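Local coordinates for protein BtGH115A (PDB 5BY3) that acts as a family GH115 4-O-methyl-alpha-glucuronidase with specificity for decorated arabinogalactans, at residues 694-699 against 764-769; 721-726 against 739-744; 664-669 against 768-773; 655-660 against 676-681. All blocks are in the same frame, centred on the assembly; numbering follows the deposited sequence.

Interaction 1 (694-699 against 764-769); sequences IRLLPN and EGVILD. With SO4 (sulfate ion), chain B.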
# COMPACT_ATOMS: atom_id res chain seq x y z
N ILE A 694 12.64 -9.49 24.62
CA ILE A 694 11.49 -8.62 24.38
C ILE A 694 11.41 -8.32 22.89
O ILE A 694 12.40 -7.91 22.27
CB ILE A 694 11.59 -7.30 25.19
CG1 ILE A 694 11.72 -7.60 26.67
CG2 ILE A 694 10.37 -6.42 24.95
CD1 ILE A 694 12.12 -6.39 27.50
N ARG A 695 10.23 -8.56 22.32
CA ARG A 695 10.02 -8.43 20.90
C ARG A 695 8.97 -7.33 20.71
O ARG A 695 7.90 -7.34 21.35
CB ARG A 695 9.49 -9.73 20.33
CG ARG A 695 10.38 -10.96 20.11
CD ARG A 695 11.88 -10.79 20.11
NE ARG A 695 12.59 -12.09 20.23
CZ ARG A 695 12.63 -13.06 19.30
NH1 ARG A 695 11.97 -12.96 18.14
NH2 ARG A 695 13.33 -14.17 19.54
N LEU A 696 9.29 -6.37 19.84
CA LEU A 696 8.45 -5.21 19.63
C LEU A 696 8.28 -4.98 18.14
O LEU A 696 9.05 -5.48 17.33
CB LEU A 696 9.02 -3.95 20.29
CG LEU A 696 9.46 -4.01 21.75
CD1 LEU A 696 10.99 -4.03 21.82
CD2 LEU A 696 8.87 -2.81 22.46
N LEU A 697 7.25 -4.21 17.80
CA LEU A 697 7.06 -3.80 16.41
C LEU A 697 8.24 -2.90 16.10
O LEU A 697 8.49 -1.96 16.88
CB LEU A 697 5.73 -3.06 16.24
CG LEU A 697 5.26 -2.81 14.80
CD1 LEU A 697 4.92 -4.12 14.12
CD2 LEU A 697 4.09 -1.81 14.75
N PRO A 698 8.98 -3.19 15.00
CA PRO A 698 10.12 -2.32 14.65
C PRO A 698 9.66 -0.99 14.00
O PRO A 698 10.25 -0.54 13.01
CB PRO A 698 10.90 -3.17 13.66
CG PRO A 698 9.83 -3.94 12.92
CD PRO A 698 8.69 -4.15 13.91
N ASN A 699 8.66 -0.33 14.57
CA ASN A 699 8.25 0.95 14.00
C ASN A 699 9.25 2.08 14.42
O ASN A 699 10.24 1.83 15.16
CB ASN A 699 6.80 1.26 14.34
CG ASN A 699 6.60 1.56 15.79
OD1 ASN A 699 6.76 2.69 16.21
ND2 ASN A 699 6.27 0.55 16.58
N GLU A 764 5.98 7.54 22.90
CA GLU A 764 4.66 7.39 22.30
C GLU A 764 4.35 5.99 21.71
O GLU A 764 3.71 5.16 22.39
CB GLU A 764 4.38 8.53 21.32
CG GLU A 764 2.89 8.85 21.20
CD GLU A 764 2.61 10.34 21.05
OE1 GLU A 764 3.32 11.15 21.67
OE2 GLU A 764 1.66 10.70 20.32
N GLY A 765 4.81 5.70 20.49
CA GLY A 765 4.29 4.53 19.74
C GLY A 765 5.02 3.22 19.97
O GLY A 765 5.64 2.67 19.04
N VAL A 766 4.94 2.72 21.21
CA VAL A 766 5.67 1.53 21.69
C VAL A 766 4.73 0.36 21.59
O VAL A 766 3.66 0.35 22.25
CB VAL A 766 6.07 1.67 23.16
CG1 VAL A 766 6.62 0.37 23.74
CG2 VAL A 766 7.07 2.81 23.33
N ILE A 767 5.08 -0.64 20.78
CA ILE A 767 4.13 -1.71 20.60
C ILE A 767 4.81 -3.02 20.89
O ILE A 767 5.73 -3.41 20.16
CB ILE A 767 3.50 -1.69 19.19
CG1 ILE A 767 2.65 -0.45 19.01
CG2 ILE A 767 2.61 -2.91 18.97
CD1 ILE A 767 2.85 0.20 17.66
N LEU A 768 4.34 -3.66 21.97
CA LEU A 768 4.86 -4.94 22.41
C LEU A 768 4.25 -6.08 21.62
O LEU A 768 3.05 -6.09 21.36
CB LEU A 768 4.63 -5.13 23.93
CG LEU A 768 5.19 -6.43 24.54
CD1 LEU A 768 6.71 -6.49 24.60
CD2 LEU A 768 4.59 -6.71 25.92
N ASP A 769 5.09 -7.04 21.25
CA ASP A 769 4.69 -8.24 20.50
C ASP A 769 4.86 -9.47 21.37
O ASP A 769 3.89 -10.13 21.66
CB ASP A 769 5.50 -8.39 19.20
CG ASP A 769 4.77 -9.19 18.14
OD1 ASP A 769 3.56 -9.34 18.30
OD2 ASP A 769 5.36 -9.65 17.12
S SO4 B . 13.73 -16.43 16.19
O1 SO4 B . 13.79 -15.43 17.29
O2 SO4 B . 15.03 -17.15 16.07
O3 SO4 B . 12.64 -17.39 16.45
O4 SO4 B . 13.50 -15.71 14.92
O HOH W 1 7.18 -0.60 18.71
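Leu768 CD1 reaches across to Ile694 CG2, 3.7 Å away and with the side chains at about a right angle, in one sheet of the C-terminal beta-sandwich, a fold consistent with the galactose-binding-like clan of this domain. CG anti to the backbone N (chi1 -177°) swings this methyl to the partner strand, where Leu768 and Leu696 form a non-hydrogen-bonded antiparallel pair. Both enter the core between the sheets, Leu696 meeting Phe709 and Leu768 meeting Leu678 and Phe680. Leu696 runs alongside Val766, both pointing the same way, its CD2 4.1 Å from Val766 CG1. On the other face Leu697 and Ile767 lie side by side, Leu697 CD2 3.7 Å from Ile767 CD1, and pack on Gln416 of helix 411-423 in the TIM-barrel domain. The Asn699 side chain reaches Gly765 and crosses the end of Ile767; an alanine here would probably open a gap between Gly765, that end and Gln417. Bonds from Asp769 N to Arg695 O (2.8 Å) and from Leu697 N to Ile767 O flank the leucine pair. Arg695 leads away to Asp693 and Gln740, its NH2, and more weakly NH1, bonding a sulfate probably from the crystallisation liquor. Where the strands part, one water donates to Leu697 O at 2.6 Å and accepts from Ile767 N at 2.9 Å.

Interaction 2 (721-726 against 739-744); sequences IAYETK and NQAIRK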
# COMPACT_ATOMS: atom_id res chain seq x y z
N ILE A 721 15.93 1.07 28.12
CA ILE A 721 16.29 0.37 26.87
C ILE A 721 15.61 1.00 25.64
O ILE A 721 14.40 1.03 25.57
CB ILE A 721 15.95 -1.13 26.93
CG1 ILE A 721 16.73 -1.81 28.07
CG2 ILE A 721 16.30 -1.77 25.60
CD1 ILE A 721 16.46 -3.31 28.20
N ALA A 722 16.44 1.47 24.70
CA ALA A 722 16.05 2.12 23.45
C ALA A 722 16.08 1.11 22.28
O ALA A 722 16.92 0.21 22.25
CB ALA A 722 17.01 3.25 23.17
N TYR A 723 15.19 1.29 21.30
CA TYR A 723 15.14 0.35 20.16
C TYR A 723 14.77 1.01 18.85
O TYR A 723 14.55 0.31 17.86
CB TYR A 723 14.21 -0.87 20.43
CG TYR A 723 12.75 -0.52 20.55
CD1 TYR A 723 12.21 -0.05 21.75
CD2 TYR A 723 11.90 -0.62 19.44
CE1 TYR A 723 10.87 0.30 21.85
CE2 TYR A 723 10.56 -0.26 19.52
CZ TYR A 723 10.05 0.19 20.73
OH TYR A 723 8.73 0.52 20.82
N GLU A 724 14.72 2.34 18.83
CA GLU A 724 14.62 3.07 17.57
C GLU A 724 15.92 2.76 16.81
O GLU A 724 16.91 2.41 17.44
CB GLU A 724 14.38 4.59 17.78
CG GLU A 724 15.62 5.48 18.00
CD GLU A 724 16.42 5.22 19.29
OE1 GLU A 724 15.93 4.56 20.21
OE2 GLU A 724 17.58 5.70 19.38
N THR A 725 15.86 2.80 15.48
CA THR A 725 17.03 2.70 14.64
C THR A 725 17.15 4.02 13.86
O THR A 725 16.17 4.82 13.77
CB THR A 725 16.91 1.55 13.60
OG1 THR A 725 15.75 1.76 12.80
CG2 THR A 725 16.81 0.22 14.23
N LYS A 726 18.33 4.21 13.24
CA LYS A 726 18.68 5.41 12.47
C LYS A 726 19.13 4.98 11.10
O LYS A 726 19.93 4.05 10.97
CB LYS A 726 19.83 6.21 13.14
CG LYS A 726 19.58 6.76 14.56
CD LYS A 726 18.48 7.83 14.60
CE LYS A 726 18.14 8.22 16.03
NZ LYS A 726 16.68 8.48 16.16
N ASN A 739 10.19 -8.30 10.83
CA ASN A 739 9.20 -7.43 11.46
C ASN A 739 9.21 -7.52 13.00
O ASN A 739 8.15 -7.51 13.64
CB ASN A 739 7.81 -7.68 10.88
CG ASN A 739 7.69 -7.17 9.47
OD1 ASN A 739 7.75 -5.95 9.21
ND2 ASN A 739 7.55 -8.10 8.54
N GLN A 740 10.38 -7.62 13.60
CA GLN A 740 10.49 -7.38 15.04
C GLN A 740 11.80 -6.69 15.35
O GLN A 740 12.87 -7.13 14.85
CB GLN A 740 10.45 -8.67 15.86
CG GLN A 740 9.18 -9.48 15.80
CD GLN A 740 9.18 -10.63 16.74
OE1 GLN A 740 10.17 -11.35 16.85
NE2 GLN A 740 8.09 -10.82 17.45
N ALA A 741 11.72 -5.65 16.18
CA ALA A 741 12.87 -5.20 16.99
C ALA A 741 13.00 -6.19 18.12
O ALA A 741 12.00 -6.75 18.58
CB ALA A 741 12.68 -3.80 17.53
N ILE A 742 14.24 -6.42 18.55
CA ILE A 742 14.59 -7.46 19.49
C ILE A 742 15.53 -6.87 20.53
O ILE A 742 16.60 -6.36 20.16
CB ILE A 742 15.30 -8.65 18.82
CG1 ILE A 742 14.40 -9.37 17.80
CG2 ILE A 742 15.86 -9.62 19.89
CD1 ILE A 742 15.01 -10.65 17.20
N ARG A 743 15.15 -6.96 21.81
CA ARG A 743 16.01 -6.55 22.93
C ARG A 743 16.11 -7.65 23.97
O ARG A 743 15.12 -8.05 24.60
CB ARG A 743 15.54 -5.23 23.57
CG ARG A 743 15.76 -4.01 22.71
CD ARG A 743 17.24 -3.60 22.68
NE ARG A 743 17.47 -2.46 21.75
CZ ARG A 743 17.84 -2.57 20.47
NH1 ARG A 743 18.02 -3.75 19.89
NH2 ARG A 743 17.98 -1.47 19.73
N LYS A 744 17.33 -8.16 24.12
CA LYS A 744 17.68 -9.10 25.17
C LYS A 744 18.31 -8.37 26.35
O LYS A 744 19.10 -7.43 26.18
CB LYS A 744 18.62 -10.16 24.63
CG LYS A 744 17.98 -11.01 23.55
CD LYS A 744 18.83 -12.22 23.19
CE LYS A 744 18.01 -13.28 22.47
NZ LYS A 744 17.51 -12.80 21.17
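Arg743 reaches across to the backbone of Ala722, and its bends decide how. CG stands anti to the carbonyl carbon (chi1 -71°) and the chain folds again at chi2, bringing the guanidinium edge-on to the carbonyl. NE donates to Ala722 O at 2.8 Å, with the oxygen in the guanidinium plane and the bond fairly straight (162°). NH2 adds a weak second bond to Ala722 O, while NH1 turns back to its own strand and donates to Ile742 O at 3.0 Å, tilted from the plane. With NH2 also in a salt bridge to Glu731 of helix 730-738, the group is fixed against rotation.

Tyr723 CB lies over one guanidinium face. Ile721 and Arg743 slide past each other in opposite directions, Ile721 CG2 resting 3.6 Å from Arg743 CD. Tyr723 holds CG between its backbone N and carbonyl carbon (chi1 67°), which sends the ring away from Arg743 toward Leu696; on the way CD2 passes 3.8 Å from Ala741 CB.

Strand 719-722 is an outermost strand of one sheet, and strand 741-748 pairs with 689-696 in the other. A side chain bonded to the backbone of the facing strand thus closes this margin, an arrangement that fits a two-sheet beta-sandwich.

Interaction 3 (664-669 against 768-773); sequences GYESKA and LDQVML
Asp769 OD2 is gripped by two donors, Tyr665 N and Gln740 NE2. The bond from Tyr665 N to Asp769 OD2 is 3.0 Å long, nearly straight (167°), and meets the syn lone pair. The other oxygen takes a water: Asp769 OD1 accepts from it at 2.9 Å, and the water itself accepts from Glu666 N and Lys668 N, so the carboxylate gathers the amides of the loop 664-669. A chi1 of -155° turns CG to the side opposite the backbone N and points the carboxylate at this turn, where Gly664 CA comes within 3.2 Å of Asp769 OD1. A beta carbon on Gly664 would collide with that oxygen.

The Tyr665 ring stands almost perpendicular to the carboxylate (89°). Beside it comes Gln770, whose OE1 is 3.6 Å from Tyr665 CD2 and also bonded to Gln740 NE2. Asp769 and Gln770 both face Arg695 in a classic beta bulge. With an alanine at Asp769, Tyr665 N, Gln740 NE2 and the water would probably lose their shared acceptor, freeing the loop to shift. Two N-H donors on one oxygen and a water on the other are likely to stabilise the buried negative charge, and through them the carboxylate holds loop 664-669 against strand 766-772 at its bulge.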
# COMPACT_ATOMS: atom_id res chain seq x y z
N GLY A 664 1.31 -8.58 14.63
CA GLY A 664 2.40 -9.33 15.33
C GLY A 664 2.45 -10.83 15.09
O GLY A 664 1.57 -11.39 14.47
N TYR A 665 3.49 -11.51 15.62
CA TYR A 665 3.76 -12.93 15.36
C TYR A 665 2.59 -13.90 15.70
O TYR A 665 2.37 -14.91 15.03
CB TYR A 665 5.04 -13.34 16.09
CG TYR A 665 6.35 -13.10 15.33
CD1 TYR A 665 6.49 -11.99 14.49
CD2 TYR A 665 7.45 -13.98 15.48
CE1 TYR A 665 7.66 -11.77 13.80
CE2 TYR A 665 8.65 -13.76 14.79
CZ TYR A 665 8.74 -12.64 13.95
OH TYR A 665 9.87 -12.33 13.24
N GLU A 666 1.85 -13.58 16.75
CA GLU A 666 0.67 -14.36 17.08
C GLU A 666 -0.57 -13.45 17.24
O GLU A 666 -1.41 -13.68 18.11
CB GLU A 666 0.92 -15.26 18.29
CG GLU A 666 1.47 -14.50 19.48
CD GLU A 666 2.26 -15.34 20.47
OE1 GLU A 666 2.76 -16.44 20.07
OE2 GLU A 666 2.39 -14.88 21.64
N SER A 667 -0.66 -12.43 16.38
CA SER A 667 -1.86 -11.58 16.23
C SER A 667 -2.27 -10.87 17.48
O SER A 667 -3.40 -10.40 17.56
CB SER A 667 -3.09 -12.35 15.68
OG SER A 667 -2.71 -13.21 14.63
N LYS A 668 -1.36 -10.77 18.44
CA LYS A 668 -1.65 -10.15 19.75
C LYS A 668 -0.74 -8.99 20.18
O LYS A 668 -0.72 -8.64 21.35
CB LYS A 668 -1.75 -11.23 20.84
CG LYS A 668 -3.04 -12.05 20.77
CD LYS A 668 -2.91 -13.50 21.22
CE LYS A 668 -4.13 -14.30 20.75
NZ LYS A 668 -4.32 -15.60 21.46
N ALA A 669 -0.02 -8.36 19.25
CA ALA A 669 0.70 -7.13 19.60
C ALA A 669 -0.23 -6.05 20.16
O ALA A 669 -1.39 -5.97 19.73
CB ALA A 669 1.51 -6.61 18.42
N LEU A 768 4.34 -3.66 21.97
CA LEU A 768 4.86 -4.94 22.41
C LEU A 768 4.25 -6.08 21.62
O LEU A 768 3.05 -6.09 21.36
CB LEU A 768 4.63 -5.13 23.93
CG LEU A 768 5.19 -6.43 24.54
CD1 LEU A 768 6.71 -6.49 24.60
CD2 LEU A 768 4.59 -6.71 25.92
N ASP A 769 5.09 -7.04 21.25
CA ASP A 769 4.69 -8.24 20.50
C ASP A 769 4.86 -9.47 21.37
O ASP A 769 3.89 -10.13 21.66
CB ASP A 769 5.50 -8.39 19.20
CG ASP A 769 4.77 -9.19 18.14
OD1 ASP A 769 3.56 -9.34 18.30
OD2 ASP A 769 5.36 -9.65 17.12
N GLN A 770 6.08 -9.80 21.77
CA GLN A 770 6.34 -10.99 22.59
C GLN A 770 7.30 -10.71 23.72
O GLN A 770 8.04 -9.74 23.68
CB GLN A 770 6.88 -12.13 21.74
CG GLN A 770 5.91 -12.57 20.65
CD GLN A 770 6.52 -13.55 19.66
OE1 GLN A 770 7.48 -13.23 18.97
NE2 GLN A 770 5.96 -14.74 19.60
N VAL A 771 7.27 -11.57 24.73
CA VAL A 771 8.26 -11.61 25.79
C VAL A 771 8.57 -13.10 26.04
O VAL A 771 7.65 -13.91 26.16
CB VAL A 771 7.73 -10.97 27.10
CG1 VAL A 771 8.81 -11.03 28.17
CG2 VAL A 771 7.31 -9.50 26.91
N MSE A 772 9.87 -13.45 26.10
CA MSE A 772 10.30 -14.79 26.55
C MSE A 772 11.29 -14.73 27.71
O MSE A 772 11.91 -13.69 27.96
CB MSE A 772 10.82 -15.61 25.39
CG MSE A 772 9.71 -15.92 24.39
SE MSE A 772 9.71 -14.55 22.97
CE MSE A 772 9.57 -15.70 21.37
N LEU A 773 11.45 -15.84 28.43
CA LEU A 773 12.23 -15.81 29.68
C LEU A 773 13.61 -16.50 29.76
O LEU A 773 14.56 -15.83 30.13
CB LEU A 773 11.36 -15.93 30.95
CG LEU A 773 11.31 -14.65 31.83
CD1 LEU A 773 11.11 -13.32 31.12
CD2 LEU A 773 10.26 -14.79 32.92
O HOH W 2 1.49 -11.37 18.75

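Interaction 4 (655-660 against 676-681); sequences GNAIVC and DALTFS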
# COMPACT_ATOMS: atom_id res chain seq x y z
N GLY A 655 -1.73 -3.59 34.31
CA GLY A 655 -1.40 -2.85 33.10
C GLY A 655 -2.46 -2.94 32.02
O GLY A 655 -3.09 -3.99 31.82
N ASN A 656 -2.60 -1.83 31.30
CA ASN A 656 -3.49 -1.72 30.15
C ASN A 656 -2.75 -1.47 28.81
O ASN A 656 -1.98 -0.48 28.64
CB ASN A 656 -4.58 -0.65 30.42
CG ASN A 656 -5.71 -0.67 29.39
OD1 ASN A 656 -6.28 -1.73 29.08
ND2 ASN A 656 -6.03 0.51 28.86
N ALA A 657 -2.98 -2.38 27.87
CA ALA A 657 -2.41 -2.27 26.53
C ALA A 657 -3.41 -2.73 25.48
O ALA A 657 -3.76 -3.90 25.42
CB ALA A 657 -1.11 -3.06 26.45
N ILE A 658 -3.86 -1.81 24.63
CA ILE A 658 -4.84 -2.13 23.61
C ILE A 658 -4.19 -2.86 22.44
O ILE A 658 -3.20 -2.38 21.87
CB ILE A 658 -5.63 -0.88 23.13
CG1 ILE A 658 -6.10 -0.01 24.33
CG2 ILE A 658 -6.80 -1.30 22.21
CD1 ILE A 658 -6.94 -0.75 25.38
N VAL A 659 -4.74 -4.03 22.13
CA VAL A 659 -4.31 -4.86 21.01
C VAL A 659 -4.45 -4.05 19.73
O VAL A 659 -5.46 -3.37 19.55
CB VAL A 659 -5.18 -6.14 20.86
CG1 VAL A 659 -4.55 -7.09 19.85
CG2 VAL A 659 -5.36 -6.86 22.19
N CYS A 660 -3.41 -4.08 18.89
CA CYS A 660 -3.53 -3.68 17.49
C CYS A 660 -4.05 -4.91 16.71
O CYS A 660 -3.34 -5.93 16.55
CB CYS A 660 -2.18 -3.19 16.97
SG CYS A 660 -1.34 -1.98 18.04
N ASP A 676 2.54 4.32 30.72
CA ASP A 676 1.90 3.07 31.19
C ASP A 676 2.88 1.93 31.27
O ASP A 676 3.97 2.00 30.68
CB ASP A 676 0.70 2.66 30.34
CG ASP A 676 -0.49 3.59 30.52
OD1 ASP A 676 -0.35 4.61 31.23
OD2 ASP A 676 -1.57 3.29 29.96
N ALA A 677 2.49 0.89 32.00
CA ALA A 677 3.30 -0.30 32.21
C ALA A 677 2.45 -1.53 32.17
O ALA A 677 1.30 -1.50 32.57
CB ALA A 677 4.04 -0.26 33.54
N LEU A 678 3.06 -2.59 31.65
CA LEU A 678 2.62 -3.97 31.83
C LEU A 678 3.48 -4.70 32.87
O LEU A 678 4.69 -4.44 33.02
CB LEU A 678 2.66 -4.69 30.49
CG LEU A 678 1.39 -4.72 29.64
CD1 LEU A 678 0.48 -3.49 29.80
CD2 LEU A 678 1.75 -5.01 28.19
N THR A 679 2.85 -5.65 33.56
CA THR A 679 3.43 -6.32 34.71
C THR A 679 3.22 -7.83 34.47
O THR A 679 2.08 -8.29 34.32
CB THR A 679 2.72 -5.79 36.00
OG1 THR A 679 2.93 -4.37 36.14
CG2 THR A 679 3.17 -6.52 37.28
N PHE A 680 4.32 -8.58 34.35
CA PHE A 680 4.25 -10.04 34.10
C PHE A 680 4.78 -10.79 35.31
O PHE A 680 5.74 -10.34 35.94
CB PHE A 680 5.08 -10.45 32.88
CG PHE A 680 4.60 -9.86 31.61
CD1 PHE A 680 5.02 -8.60 31.21
CD2 PHE A 680 3.70 -10.54 30.82
CE1 PHE A 680 4.55 -8.03 30.04
CE2 PHE A 680 3.23 -9.98 29.64
CZ PHE A 680 3.66 -8.72 29.26
N SER A 681 4.18 -11.93 35.62
CA SER A 681 4.57 -12.67 36.80
C SER A 681 4.87 -14.15 36.53
O SER A 681 4.29 -14.79 35.62
CB SER A 681 3.55 -12.50 37.93
OG SER A 681 2.33 -13.14 37.60
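Gly655 passes close to Leu678, their CA atoms 4.4 Å apart, before the extended segment 655-660 diverges from strand 677-682. The glycine has positive phi (114°), and its CA lies 3.1 Å from Ala677 O; a beta carbon would run into that oxygen and into Leu678 CD1, so the close approach depends on the missing side chain.

Leu678 carries the apolar part. Its chi1 of -93° lies off the staggered positions, and the end of the side chain leans toward segment 655-660. Leu678 CD1 lies 3.7 Å from both Gly655 C and Ala657 CB, while Leu678 CD2 is 3.9 Å from Ala657 CB. Ala657 therefore touches both branches of the fork. The Asn656 side chain starts away from the strand, and Leu678 CD1 comes beside Asn656 N at 3.8 Å.

Further in, Leu678 continues onto Ile672 and Leu768, and Ala657 onto Ala670 and Ile672, joining this superficial contact to the interior. Thr679 is bonded through its backbone to Lys653, just ahead of the glycine, and Ile658 pairs with strand 670-672 of the other sheet. The chain thus runs along the edge of outermost strand 677-682 and crosses over, a connection between the two sheets of a beta-sandwich.

How the interactions relate
All four contacts lie in the C-terminal beta-sandwich. Interactions 1 and 3 share Leu768 and Asp769 on strand 766-772, with about 9 Å between their centres, and interaction 2 is about 8 Å from interaction 1, centre to centre, across strand 689-696. Gln740 joins these three: its OE1 is 2.7 Å from Arg695 NH1, and its NE2 is 2.9 Å from Gln770 OE1. Interaction 4 touches the group through the core, Leu768 CD2 lying 4.0 Å from Leu678 CD2, and through Ala669 O, 2.9 Å from Cys660 N; it stays about 11 Å from interaction 2 at the nearest atoms. The sulfate bonded by Arg695 lies about 5 Å from the Tyr665 side chain.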